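Local coordinates for protein homoserine dehydrogenase (Thermoplasma acidophilum, PDB 3ING) that probably catalyses the NADPH-dependent reduction of aspartate semialdehyde to homoserine, a shared step of threonine and methionine biosynthesis, at residues V97-Y100 with S101-M105; V192-A195 with I196-G199. All coordinates share one frame; numbering follows the deposited sequence.

In the fold
Both contacts are local, each lying within one helix, so neither closes a long loop; along the chain they stand in series, without nesting or crossing. Contact 1 comes first, in helix 97-108 of the nucleotide-binding domain, the helix that connects parallel strands 85-88 and 112-115 and passes the adenine end of NADPH at Arg-98. Contact 2 follows in the second family region, over the last turns of helix 188-198, where Gly-199 ends the helix beside the nicotinamide carboxamide. The centres of contact 1 and contact 2 are about 29 Å apart and the nearest atoms of contact 1 and contact 2 about 16 Å, with no touch. What relates them is the cofactor, which each approaches from a different part of the fold.

Contact 1. Residues V97-Y100 with S101-M105; sequences VREY and SLYRM. With NDP (NADPH dihydro-nicotinamide-adenine-dinucleotide phosphate), chain C.
Tyr-100 and Arg-104 run side by side down one flank of the helix because both carry CG anti to the backbone N (chi1 158° and 175°), and the Arg-104 chain then stays extended as far as NE. This brings NH1 of Arg-104 to 3.0 Å from OH of Tyr-100, which accepts its hydrogen bond slightly out of the guanidinium plane. The ring and guanidinium planes stand 65° apart, so the two groups meet at the hydroxyl rather than stacking, and Arg-104 CD packs 3.4 Å from the same Tyr-100 OH. NE of Arg-104 goes on to a salt bridge with Glu-108.

One turn back, Ser-101 OG lies beside its own backbone N and donates to Val-97 O at 2.9 Å. The Ser-101 N-H reaches that carbonyl oxygen from the opposite face of its plane, so two bonds from one residue grip a single acceptor.

On the buried side, the ring of Tyr-103 lies with one face against the backbone oxygen of Glu-99, CG being 3.1 Å from Glu-99 O. The Glu-99 CB is 3.7 Å from Tyr-103 OH, and the phenol itself hydrogen-bonds to Asp-88 of strand 85-88 and Thr-115 of strand 112-115. The Glu-99 carboxylate is held by Ser-93 and Asn-117; its OE2 also pairs with Arg-98 NH2 at 3.2 Å by charge alone, since it sits well out of the guanidinium plane.

The Arg-98 guanidinium thus has the Glu-99 carboxylate over one face and the adenine amino group over the other, both offset toward its rim, NE lying 3.7 Å from N6A of NADPH, while Thr-90 bonds NH2. This is the helix of a Rossmann-fold beta-alpha-beta unit, strand 85-88 to strand 112-115, bordering the adenine pocket.

Contact 2. Residues V192-A195 with I196-G199; sequences VDDA and IKKG
Val-192 to Lys-198 form the last turns of helix 188-198, which ends in a Schellman motif with Gly-199 as its C-prime residue. The backbone bonds come first. Ile-196, Lys-197 and Lys-198 each donate N-H to the carbonyl four residues earlier, and Gly-199 N continues the series to Ala-195 O at 2.9 Å, though bent to 133° at the hydrogen. A weak bond from Gly-199 N to Ile-196 O and one from Ile-200 N back to Ala-195 O complete the motif. With phi at 93°, a CB at Gly-199 would press against the preceding carbonyl oxygen, which explains the glycine.

The charged contact links Asp-193 and Lys-197, whose side chains cross obliquely. Asp-193 carries CG anti to its own N (chi1 178°), which lays the carboxylate beside the end of Lys-197, whose extended chain brings NZ to 3.4 Å from OD2 of Asp-193, a salt bridge with a weak hydrogen bond. CE of Lys-197 lies against the other oxygen, 3.5 Å from Asp-193 OD1. With Asp-193 replaced by an alanine, the Lys-197 ammonium would probably be left without this carboxylate and the end of its chain would be freer to turn. Asp-194 and Lys-198 find charged partners outside this helix: Asp-194 OD2 forms a salt bridge with Arg-186 and Lys-198 NZ one with Asp-283, while Lys-198 also makes a cation-pi contact with Tyr-177 of helix 173-183.

The apolar contact is a single one, Val-192 CG1 to Ile-196 CD1 at 3.9 Å; CG1 of Ile-196 also rests against the backbone, 3.3 Å from Val-192 O.

Where the helix stops, the cofactor is met: Gly-199 O accepts hydrogen bonds from ND2 of Asn-14 and from N7N, the carboxamide nitrogen of the NADPH nicotinamide.

Contact 1. Residues V97-Y100 with S101-M105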
ATOM      1  N   VAL A  97     -10.045  27.303  -9.501  1.00 20.07           N
ATOM      2  CA  VAL A  97      -9.794  27.807 -10.858  1.00 19.90           C
ATOM      3  C   VAL A  97      -8.308  28.060 -11.088  1.00 20.06           C
ATOM      4  O   VAL A  97      -7.776  27.741 -12.147  1.00 19.91           O
ATOM      5  CB  VAL A  97     -10.661  29.075 -11.117  1.00 19.95           C
ATOM      6  CG1 VAL A  97     -10.321  29.699 -12.432  1.00 17.70           C
ATOM      7  CG2 VAL A  97     -12.173  28.690 -11.015  1.00 16.66           C
ATOM      8  N   ARG A  98      -7.630  28.616 -10.077  1.00 19.36           N
ATOM      9  CA  ARG A  98      -6.203  28.866 -10.158  1.00 18.86           C
ATOM     10  C   ARG A  98      -5.412  27.557 -10.405  1.00 19.39           C
ATOM     11  O   ARG A  98      -4.496  27.499 -11.246  1.00 20.71           O
ATOM     12  CB  ARG A  98      -5.720  29.556  -8.865  1.00 20.98           C
ATOM     13  CG  ARG A  98      -4.233  29.890  -8.896  1.00 28.08           C
ATOM     14  CD  ARG A  98      -3.700  30.556  -7.619  1.00 28.95           C
ATOM     15  NE  ARG A  98      -3.877  29.721  -6.433  1.00 27.11           N
ATOM     16  CZ  ARG A  98      -3.145  28.630  -6.164  1.00 38.75           C
ATOM     17  NH1 ARG A  98      -2.189  28.187  -6.986  1.00 36.49           N
ATOM     18  NH2 ARG A  98      -3.392  27.953  -5.071  1.00 35.47           N
ATOM     19  N   GLU A  99      -5.811  26.509  -9.700  1.00 18.98           N
ATOM     20  CA  GLU A  99      -5.181  25.208  -9.792  1.00 20.26           C
ATOM     21  C   GLU A  99      -5.447  24.568 -11.155  1.00 19.27           C
ATOM     22  O   GLU A  99      -4.533  24.035 -11.803  1.00 20.69           O
ATOM     23  CB  GLU A  99      -5.693  24.329  -8.667  1.00 19.38           C
ATOM     24  CG  GLU A  99      -5.265  24.771  -7.227  1.00 20.23           C
ATOM     25  CD  GLU A  99      -6.176  25.777  -6.510  1.00 22.03           C
ATOM     26  OE1 GLU A  99      -7.041  26.398  -7.168  1.00 20.77           O
ATOM     27  OE2 GLU A  99      -5.967  25.989  -5.266  1.00 23.48           O
ATOM     28  N   TYR A 100      -6.708  24.603 -11.589  1.00 19.36           N
ATOM     29  CA  TYR A 100      -7.032  24.124 -12.915  1.00 19.58           C
ATOM     30  C   TYR A 100      -6.164  24.816 -13.973  1.00 22.09           C
ATOM     31  O   TYR A 100      -5.633  24.163 -14.855  1.00 22.98           O
ATOM     32  CB  TYR A 100      -8.523  24.300 -13.248  1.00 18.90           C
ATOM     33  CG  TYR A 100      -8.819  24.313 -14.741  1.00 17.06           C
ATOM     34  CD1 TYR A 100      -8.692  23.159 -15.513  1.00 18.71           C
ATOM     35  CD2 TYR A 100      -9.203  25.473 -15.371  1.00 19.15           C
ATOM     36  CE1 TYR A 100      -8.967  23.186 -16.897  1.00 16.57           C
ATOM     37  CE2 TYR A 100      -9.453  25.514 -16.752  1.00 22.70           C
ATOM     38  CZ  TYR A 100      -9.342  24.360 -17.488  1.00 17.44           C
ATOM     39  OH  TYR A 100      -9.599  24.375 -18.835  1.00 24.53           O
ATOM     40  N   SER A 101      -6.041  26.133 -13.890  1.00 21.67           N
ATOM     41  CA  SER A 101      -5.270  26.885 -14.827  1.00 21.97           C
ATOM     42  C   SER A 101      -3.803  26.453 -14.806  1.00 23.15           C
ATOM     43  O   SER A 101      -3.169  26.297 -15.845  1.00 20.19           O
ATOM     44  CB  SER A 101      -5.407  28.381 -14.518  1.00 23.80           C
ATOM     45  OG  SER A 101      -6.766  28.799 -14.632  1.00 27.23           O
ATOM     46  N   LEU A 102      -3.274  26.250 -13.616  1.00 19.79           N
ATOM     47  CA  LEU A 102      -1.922  25.805 -13.471  1.00 21.77           C
ATOM     48  C   LEU A 102      -1.690  24.446 -14.117  1.00 19.61           C
ATOM     49  O   LEU A 102      -0.741  24.301 -14.861  1.00 21.93           O
ATOM     50  CB  LEU A 102      -1.545  25.783 -11.995  1.00 18.64           C
ATOM     51  CG  LEU A 102      -0.143  25.395 -11.591  1.00 28.23           C
ATOM     52  CD1 LEU A 102       0.859  26.419 -12.082  1.00 25.98           C
ATOM     53  CD2 LEU A 102      -0.130  25.243 -10.056  1.00 23.23           C
ATOM     54  N   TYR A 103      -2.548  23.477 -13.834  1.00 19.79           N
ATOM     55  CA  TYR A 103      -2.392  22.122 -14.335  1.00 20.42           C
ATOM     56  C   TYR A 103      -2.561  22.110 -15.843  1.00 22.49           C
ATOM     57  O   TYR A 103      -1.785  21.480 -16.549  1.00 23.31           O
ATOM     58  CB  TYR A 103      -3.378  21.147 -13.671  1.00 22.33           C
ATOM     59  CG  TYR A 103      -3.358  21.176 -12.132  1.00 20.19           C
ATOM     60  CD1 TYR A 103      -2.297  21.700 -11.425  1.00 19.91           C
ATOM     61  CD2 TYR A 103      -4.446  20.708 -11.394  1.00 19.84           C
ATOM     62  CE1 TYR A 103      -2.343  21.754 -10.026  1.00 20.71           C
ATOM     63  CE2 TYR A 103      -4.489  20.780 -10.026  1.00 24.51           C
ATOM     64  CZ  TYR A 103      -3.436  21.308  -9.348  1.00 23.81           C
ATOM     65  OH  TYR A 103      -3.523  21.381  -7.973  1.00 22.78           O
ATOM     66  N   ARG A 104      -3.520  22.893 -16.344  1.00 19.01           N
ATOM     67  CA  ARG A 104      -3.734  22.993 -17.783  1.00 18.98           C
ATOM     68  C   ARG A 104      -2.468  23.546 -18.453  1.00 20.08           C
ATOM     69  O   ARG A 104      -1.965  22.973 -19.427  1.00 20.78           O
ATOM     70  CB  ARG A 104      -4.932  23.886 -18.088  1.00 16.50           C
ATOM     71  CG  ARG A 104      -5.086  24.090 -19.601  1.00 20.19           C
ATOM     72  CD  ARG A 104      -6.396  24.674 -19.942  1.00 19.21           C
ATOM     73  NE  ARG A 104      -6.432  25.165 -21.319  1.00 20.16           N
ATOM     74  CZ  ARG A 104      -7.504  25.692 -21.893  1.00 26.08           C
ATOM     75  NH1 ARG A 104      -8.632  25.834 -21.224  1.00 23.46           N
ATOM     76  NH2 ARG A 104      -7.441  26.098 -23.152  1.00 23.02           N
HETATM   77  N   MSE A 105      -1.931  24.633 -17.909  1.00 19.65           N
HETATM   78  CA  MSE A 105      -0.687  25.182 -18.435  1.00 21.96           C
HETATM   79  C   MSE A 105       0.428  24.135 -18.438  1.00 22.72           C
HETATM   80  O   MSE A 105       1.159  23.972 -19.449  1.00 22.92           O
HETATM   81  CB  MSE A 105      -0.221  26.365 -17.598  1.00 21.11           C
HETATM   82  CG  MSE A 105       1.125  26.944 -18.065  1.00 31.54           C
HETATM   83 SE   MSE A 105       1.659  28.451 -16.941  0.75 35.66          SE
HETATM   84  CE  MSE A 105       0.100  29.504 -17.226  1.00 25.15           C
TER
HETATM   85  PA  NDP C 326       1.851  26.768   3.492  1.00 23.13           P
HETATM   86  O1A NDP C 326       2.768  26.469   4.607  1.00 20.48           O
HETATM   87  O2A NDP C 326       0.938  27.921   3.674  1.00 20.11           O
HETATM   88  O5B NDP C 326       2.684  27.034   2.139  1.00 21.40           O
HETATM   89  C5B NDP C 326       2.131  27.461   0.911  1.00 22.01           C
HETATM   90  C4B NDP C 326       3.238  27.847  -0.058  1.00 22.11           C
HETATM   91  O4B NDP C 326       2.717  28.370  -1.253  1.00 23.09           O
HETATM   92  C3B NDP C 326       4.111  28.984   0.491  1.00 20.62           C
HETATM   93  O3B NDP C 326       5.411  28.943  -0.077  1.00 21.58           O
HETATM   94  C2B NDP C 326       3.392  30.205   0.027  1.00 19.44           C
HETATM   95  O2B NDP C 326       4.193  31.351  -0.059  1.00 24.11           O
HETATM   96  C1B NDP C 326       3.023  29.758  -1.362  1.00 18.91           C
HETATM   97  N9A NDP C 326       1.880  30.445  -1.951  1.00 23.58           N
HETATM   98  C8A NDP C 326       0.766  30.988  -1.374  1.00 26.33           C
HETATM   99  N7A NDP C 326      -0.037  31.455  -2.382  1.00 23.13           N
HETATM  100  C5A NDP C 326       0.564  31.202  -3.554  1.00 26.50           C
HETATM  101  C6A NDP C 326       0.168  31.494  -4.843  1.00 28.98           C
HETATM  102  N6A NDP C 326      -1.093  31.832  -5.100  1.00 41.16           N
HETATM  103  N1A NDP C 326       1.007  31.090  -5.818  1.00 25.79           N
HETATM  104  C2A NDP C 326       2.220  30.476  -5.578  1.00 29.38           C
HETATM  105  N3A NDP C 326       2.631  30.169  -4.295  1.00 27.05           N
HETATM  106  C4A NDP C 326       1.764  30.554  -3.312  1.00 22.86           C
HETATM  107  O3  NDP C 326       0.984  25.462   3.136  1.00 14.44           O
HETATM  108  PN  NDP C 326       1.385  23.936   3.446  1.00 19.47           P
HETATM  109  O1N NDP C 326       1.079  23.631   4.876  1.00 22.62           O
HETATM  110  O2N NDP C 326       2.768  23.733   2.914  1.00 19.22           O
HETATM  111  O5D NDP C 326       0.321  23.096   2.551  1.00 21.32           O
HETATM  112  C5D NDP C 326       0.525  23.176   1.140  1.00 22.36           C
HETATM  113  C4D NDP C 326      -0.559  22.365   0.437  1.00 23.30           C
HETATM  114  O4D NDP C 326      -0.444  21.029   0.872  1.00 22.88           O
HETATM  115  C3D NDP C 326      -1.963  22.787   0.779  1.00 20.76           C
HETATM  116  O3D NDP C 326      -2.823  22.857  -0.364  1.00 18.82           O
HETATM  117  C2D NDP C 326      -2.428  21.752   1.785  1.00 20.15           C
HETATM  118  O2D NDP C 326      -3.820  21.577   1.788  1.00 20.22           O
HETATM  119  C1D NDP C 326      -1.698  20.522   1.301  1.00 18.29           C
HETATM  120  N1N NDP C 326      -1.548  19.492   2.314  1.00 18.16           N
HETATM  121  C2N NDP C 326      -0.921  19.794   3.495  1.00 20.41           C
HETATM  122  C3N NDP C 326      -0.905  18.916   4.569  1.00 24.90           C
HETATM  123  C7N NDP C 326      -0.086  19.251   5.756  1.00 27.90           C
HETATM  124  O7N NDP C 326       0.516  18.190   6.395  1.00 34.74           O
HETATM  125  N7N NDP C 326       0.166  20.502   6.116  1.00 26.05           N
HETATM  126  C4N NDP C 326      -1.272  17.448   4.381  1.00 25.56           C
HETATM  127  C5N NDP C 326      -1.911  17.218   3.040  1.00 19.13           C
HETATM  128  C6N NDP C 326      -2.004  18.219   2.076  1.00 17.90           C
HETATM  129  P2B NDP C 326       5.072  31.908   1.160  1.00 35.51           P
HETATM  130  O1X NDP C 326       5.505  33.229   0.585  1.00 36.04           O
HETATM  131  O2X NDP C 326       6.176  30.906   1.611  1.00 27.68           O
HETATM  132  O3X NDP C 326       4.083  32.075   2.270  1.00 20.80           O

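Contact 2. Residues V192-A195 with I196-G199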
ATOM      1  N   VAL A 192      -5.490  24.853  18.282  1.00 18.40           N
ATOM      2  CA  VAL A 192      -5.083  25.445  16.985  1.00 21.40           C
ATOM      3  C   VAL A 192      -3.580  25.805  17.006  1.00 23.57           C
ATOM      4  O   VAL A 192      -2.855  25.575  16.018  1.00 23.94           O
ATOM      5  CB  VAL A 192      -5.936  26.700  16.608  1.00 22.45           C
ATOM      6  CG1 VAL A 192      -5.276  27.515  15.502  1.00 22.76           C
ATOM      7  CG2 VAL A 192      -7.398  26.265  16.228  1.00 21.81           C
ATOM      8  N   ASP A 193      -3.102  26.311  18.146  1.00 24.32           N
ATOM      9  CA  ASP A 193      -1.679  26.674  18.309  1.00 23.54           C
ATOM     10  C   ASP A 193      -0.831  25.404  18.115  1.00 22.38           C
ATOM     11  O   ASP A 193       0.136  25.408  17.360  1.00 21.25           O
ATOM     12  CB  ASP A 193      -1.479  27.290  19.689  1.00 22.35           C
ATOM     13  CG  ASP A 193      -0.008  27.660  20.007  1.00 26.85           C
ATOM     14  OD1 ASP A 193       0.717  28.121  19.140  1.00 34.10           O
ATOM     15  OD2 ASP A 193       0.393  27.536  21.174  1.00 43.14           O
ATOM     16  N   ASP A 194      -1.216  24.308  18.764  1.00 18.25           N
ATOM     17  CA  ASP A 194      -0.510  23.061  18.578  1.00 20.07           C
ATOM     18  C   ASP A 194      -0.571  22.551  17.146  1.00 20.42           C
ATOM     19  O   ASP A 194       0.418  22.035  16.662  1.00 22.81           O
ATOM     20  CB  ASP A 194      -1.040  21.967  19.486  1.00 21.40           C
ATOM     21  CG  ASP A 194      -0.617  22.151  20.928  1.00 26.60           C
ATOM     22  OD1 ASP A 194       0.405  22.821  21.159  1.00 33.73           O
ATOM     23  OD2 ASP A 194      -1.323  21.625  21.801  1.00 30.18           O
ATOM     24  N   ALA A 195      -1.733  22.632  16.495  1.00 22.14           N
ATOM     25  CA  ALA A 195      -1.836  22.186  15.089  1.00 21.44           C
ATOM     26  C   ALA A 195      -0.896  22.970  14.145  1.00 18.75           C
ATOM     27  O   ALA A 195      -0.288  22.407  13.238  1.00 21.60           O
ATOM     28  CB  ALA A 195      -3.292  22.267  14.595  1.00 17.98           C
ATOM     29  N   ILE A 196      -0.795  24.282  14.367  1.00 22.62           N
ATOM     30  CA  ILE A 196       0.097  25.145  13.608  1.00 23.59           C
ATOM     31  C   ILE A 196       1.541  24.754  13.890  1.00 23.22           C
ATOM     32  O   ILE A 196       2.334  24.659  12.974  1.00 24.00           O
ATOM     33  CB  ILE A 196      -0.172  26.656  13.906  1.00 24.00           C
ATOM     34  CG1 ILE A 196      -1.567  27.048  13.383  1.00 24.39           C
ATOM     35  CG2 ILE A 196       0.893  27.521  13.304  1.00 20.94           C
ATOM     36  CD1 ILE A 196      -1.991  28.443  13.714  1.00 18.22           C
ATOM     37  N   LYS A 197       1.874  24.522  15.155  1.00 23.12           N
ATOM     38  CA  LYS A 197       3.211  24.062  15.529  1.00 23.00           C
ATOM     39  C   LYS A 197       3.562  22.742  14.862  1.00 23.35           C
ATOM     40  O   LYS A 197       4.661  22.600  14.363  1.00 22.21           O
ATOM     41  CB  LYS A 197       3.330  23.941  17.047  1.00 23.31           C
ATOM     42  CG  LYS A 197       3.514  25.273  17.729  1.00 30.70           C
ATOM     43  CD  LYS A 197       3.405  25.162  19.263  1.00 38.95           C
ATOM     44  CE  LYS A 197       3.753  26.511  19.915  1.00 52.49           C
ATOM     45  NZ  LYS A 197       3.585  26.518  21.407  1.00 61.37           N
ATOM     46  N   LYS A 198       2.632  21.792  14.824  1.00 24.25           N
ATOM     47  CA  LYS A 198       2.847  20.554  14.104  1.00 26.26           C
ATOM     48  C   LYS A 198       2.946  20.741  12.590  1.00 27.17           C
ATOM     49  O   LYS A 198       3.593  19.948  11.892  1.00 26.30           O
ATOM     50  CB  LYS A 198       1.704  19.567  14.379  1.00 24.21           C
ATOM     51  CG  LYS A 198       1.643  19.014  15.776  1.00 34.98           C
ATOM     52  CD  LYS A 198       1.013  17.581  15.829  1.00 39.36           C
ATOM     53  CE  LYS A 198      -0.325  17.450  15.094  1.00 37.10           C
ATOM     54  NZ  LYS A 198      -1.048  16.122  15.396  1.00 35.58           N
ATOM     55  N   GLY A 199       2.300  21.780  12.082  1.00 23.68           N
ATOM     56  CA  GLY A 199       2.341  22.085  10.662  1.00 24.18           C
ATOM     57  C   GLY A 199       1.207  21.487   9.870  1.00 24.68           C
ATOM     58  O   GLY A 199       1.283  21.491   8.644  1.00 25.41           O
TER